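Local coordinates for 2-aminomuconic 6-semialdehyde dehydrogenase (Pseudomonas sp., PDB 7BZV), which probably catalyses the NAD+-dependent oxidation of 2-aminomuconic 6-semialdehyde to 2-aminomuconate in the meta-cleavage pathway of 2-aminophenol catabolism, working as a tetramer, at residues D40-A45 and G215-Q220. Residues are numbered along the deposited sequence; the frame is centred on the assembly and turned at random.
Sequences DLVDAA and GEFISQ
In the Rossmann-like NAD-binding domain of the aldehyde dehydrogenase fold, V42 of helix 39-52 packs against F217 and I218 of helix 214-220, a helix that links strands 203-205 and 226-230 of the central sheet. The evidence for a close helix-helix contact is the backbone approach: the CA atoms of V42 and I218 lie 6.7 Å apart. The touching atoms are all carbons of V42, F217 and I218, no hydrogen bond spans the two segments, and V42 is the central side chain. Its CG1, set opposite the backbone N (chi1 168°), meets F217 CB at 3.9 Å and I218 CG1 at the same distance, 3.9 Å. V42 CG1 is thus shared by two consecutive residues of the other helix. V42 CG2 also lies against F217, 4.0 Å from F217 CB and 4.1 Å from F217 CD2, near the ring plane, so this methyl meets the ring at its edge and not over its face. V42 crosses both partner side chains at about a right angle. With an alanine here both methyls go, which would probably leave F217 CB and I218 CG1 without their shared neighbour and open a gap at the ring edge. V206 touches both V42 and I218, and V175 and K177 of strand 173-177 also touch I218, placing the contact beside the parallel core strands of the mixed sheet. No other subunit reaches either segment. Near the end of helix 214-220, S219 turns its hydroxyl back along its own helix, and S219 OG donates to E216 O at 2.9 Å. That donor stands 30° from the carbonyl plane, with a C=O...donor angle of 111°. Q220 N bonds to the same oxygen, E216 O, at 3.0 Å, approaching from the same face of the carbonyl plane as S219 OG.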
ATOM      1  N   ASP B  40     -17.124  20.931 -35.369  1.00 62.15           N
ATOM      2  CA  ASP B  40     -18.194  19.946 -35.496  1.00 71.55           C
ATOM      3  C   ASP B  40     -17.672  18.533 -35.292  1.00 51.27           C
ATOM      4  O   ASP B  40     -18.310  17.711 -34.622  1.00 46.31           O
ATOM      5  CB  ASP B  40     -18.847  20.039 -36.880  1.00 80.86           C
ATOM      6  CG  ASP B  40     -19.885  21.127 -36.973  1.00 83.57           C
ATOM      7  OD1 ASP B  40     -20.225  21.727 -35.933  1.00 63.67           O
ATOM      8  OD2 ASP B  40     -20.366  21.376 -38.101  1.00 98.73           O
ATOM      9  N   LEU B  41     -16.534  18.222 -35.913  1.00 44.10           N
ATOM     10  CA  LEU B  41     -16.007  16.866 -35.842  1.00 52.23           C
ATOM     11  C   LEU B  41     -15.526  16.553 -34.432  1.00 42.42           C
ATOM     12  O   LEU B  41     -15.720  15.440 -33.932  1.00 50.28           O
ATOM     13  CB  LEU B  41     -14.885  16.694 -36.862  1.00 47.82           C
ATOM     14  CG  LEU B  41     -14.472  15.231 -37.083  1.00 51.24           C
ATOM     15  CD1 LEU B  41     -15.654  14.331 -37.366  1.00 47.98           C
ATOM     16  CD2 LEU B  41     -13.439  15.107 -38.208  1.00 48.34           C
ATOM     17  N   VAL B  42     -14.911  17.530 -33.771  1.00 40.82           N
ATOM     18  CA  VAL B  42     -14.516  17.339 -32.382  1.00 43.42           C
ATOM     19  C   VAL B  42     -15.745  17.051 -31.530  1.00 46.59           C
ATOM     20  O   VAL B  42     -15.747  16.146 -30.687  1.00 40.37           O
ATOM     21  CB  VAL B  42     -13.745  18.564 -31.868  1.00 52.62           C
ATOM     22  CG1 VAL B  42     -13.585  18.485 -30.351  1.00 66.10           C
ATOM     23  CG2 VAL B  42     -12.390  18.651 -32.564  1.00 40.12           C
ATOM     24  N   ASP B  43     -16.809  17.829 -31.727  1.00 48.94           N
ATOM     25  CA  ASP B  43     -18.082  17.507 -31.103  1.00 52.99           C
ATOM     26  C   ASP B  43     -18.483  16.073 -31.423  1.00 46.77           C
ATOM     27  O   ASP B  43     -18.905  15.327 -30.534  1.00 46.01           O
ATOM     28  CB  ASP B  43     -19.154  18.488 -31.581  1.00 78.30           C
ATOM     29  CG  ASP B  43     -20.074  18.941 -30.465  1.00104.73           C
ATOM     30  OD1 ASP B  43     -20.754  18.080 -29.868  1.00 96.66           O
ATOM     31  OD2 ASP B  43     -20.120  20.161 -30.189  1.00127.55           O
ATOM     32  N   ALA B  44     -18.366  15.670 -32.698  1.00 35.41           N
ATOM     33  CA  ALA B  44     -18.703  14.295 -33.070  1.00 40.88           C
ATOM     34  C   ALA B  44     -17.837  13.297 -32.314  1.00 48.34           C
ATOM     35  O   ALA B  44     -18.333  12.274 -31.819  1.00 40.21           O
ATOM     36  CB  ALA B  44     -18.553  14.109 -34.580  1.00 41.48           C
ATOM     37  N   ALA B  45     -16.549  13.600 -32.172  1.00 48.31           N
ATOM     38  CA  ALA B  45     -15.664  12.701 -31.444  1.00 43.30           C
ATOM     39  C   ALA B  45     -16.081  12.575 -29.985  1.00 41.57           C
ATOM     40  O   ALA B  45     -16.110  11.469 -29.430  1.00 40.27           O
ATOM     41  CB  ALA B  45     -14.225  13.198 -31.568  1.00 38.08           C
ATOM     42  N   GLY B 215      -7.360  21.662 -30.784  1.00 47.36           N
ATOM     43  CA  GLY B 215      -6.946  21.698 -29.388  1.00 59.32           C
ATOM     44  C   GLY B 215      -7.840  22.573 -28.522  1.00 59.77           C
ATOM     45  O   GLY B 215      -8.254  22.176 -27.425  1.00 46.03           O
ATOM     46  N   GLU B 216      -8.102  23.800 -28.976  1.00 67.49           N
ATOM     47  CA  GLU B 216      -9.015  24.684 -28.256  1.00 66.02           C
ATOM     48  C   GLU B 216     -10.405  24.069 -28.169  1.00 51.70           C
ATOM     49  O   GLU B 216     -11.064  24.143 -27.119  1.00 43.22           O
ATOM     50  CB  GLU B 216      -9.060  26.044 -28.959  1.00 80.49           C
ATOM     51  CG  GLU B 216     -10.068  27.049 -28.421  1.00 83.46           C
ATOM     52  CD  GLU B 216     -10.165  28.301 -29.303  1.00 71.15           C
ATOM     53  OE1 GLU B 216      -9.162  29.042 -29.397  1.00 63.61           O
ATOM     54  OE2 GLU B 216     -11.235  28.535 -29.913  1.00 56.92           O
ATOM     55  N   PHE B 217     -10.866  23.450 -29.263  1.00 43.67           N
ATOM     56  CA  PHE B 217     -12.185  22.824 -29.258  1.00 46.91           C
ATOM     57  C   PHE B 217     -12.274  21.769 -28.171  1.00 49.37           C
ATOM     58  O   PHE B 217     -13.235  21.747 -27.393  1.00 47.48           O
ATOM     59  CB  PHE B 217     -12.498  22.194 -30.610  1.00 44.69           C
ATOM     60  CG  PHE B 217     -12.416  23.147 -31.749  1.00 42.80           C
ATOM     61  CD1 PHE B 217     -12.482  24.515 -31.533  1.00 58.03           C
ATOM     62  CD2 PHE B 217     -12.252  22.684 -33.041  1.00 46.37           C
ATOM     63  CE1 PHE B 217     -12.380  25.411 -32.587  1.00 57.24           C
ATOM     64  CE2 PHE B 217     -12.169  23.579 -34.104  1.00 46.87           C
ATOM     65  CZ  PHE B 217     -12.222  24.943 -33.874  1.00 45.19           C
ATOM     66  N   ILE B 218     -11.270  20.889 -28.092  1.00 32.79           N
ATOM     67  CA  ILE B 218     -11.315  19.847 -27.076  1.00 32.85           C
ATOM     68  C   ILE B 218     -11.371  20.480 -25.697  1.00 43.47           C
ATOM     69  O   ILE B 218     -12.211  20.121 -24.868  1.00 42.54           O
ATOM     70  CB  ILE B 218     -10.107  18.904 -27.202  1.00 35.55           C
ATOM     71  CG1 ILE B 218     -10.178  18.045 -28.462  1.00 36.81           C
ATOM     72  CG2 ILE B 218     -10.033  18.031 -25.976  1.00 35.47           C
ATOM     73  CD1 ILE B 218      -8.859  17.299 -28.734  1.00 40.16           C
ATOM     74  N   SER B 219     -10.476  21.445 -25.438  1.00 38.04           N
ATOM     75  CA  SER B 219     -10.347  22.006 -24.094  1.00 49.33           C
ATOM     76  C   SER B 219     -11.603  22.749 -23.643  1.00 50.98           C
ATOM     77  O   SER B 219     -11.862  22.823 -22.432  1.00 41.08           O
ATOM     78  CB  SER B 219      -9.137  22.951 -24.021  1.00 44.17           C
ATOM     79  OG  SER B 219      -9.321  24.099 -24.821  1.00 70.91           O
ATOM     80  N   GLN B 220     -12.389  23.283 -24.582  1.00 40.81           N
ATOM     81  CA  GLN B 220     -13.594  24.059 -24.287  1.00 53.35           C
ATOM     82  C   GLN B 220     -14.877  23.231 -24.261  1.00 45.09           C
ATOM     83  O   GLN B 220     -15.926  23.736 -23.833  1.00 42.95           O
ATOM     84  CB  GLN B 220     -13.757  25.167 -25.337  1.00 55.52           C
ATOM     85  CG  GLN B 220     -12.800  26.341 -25.177  1.00 83.68           C
ATOM     86  CD  GLN B 220     -12.897  27.337 -26.330  1.00 78.74           C
ATOM     87  OE1 GLN B 220     -13.640  27.121 -27.291  1.00 72.57           O
ATOM     88  NE2 GLN B 220     -12.145  28.435 -26.231  1.00 60.10           N
TER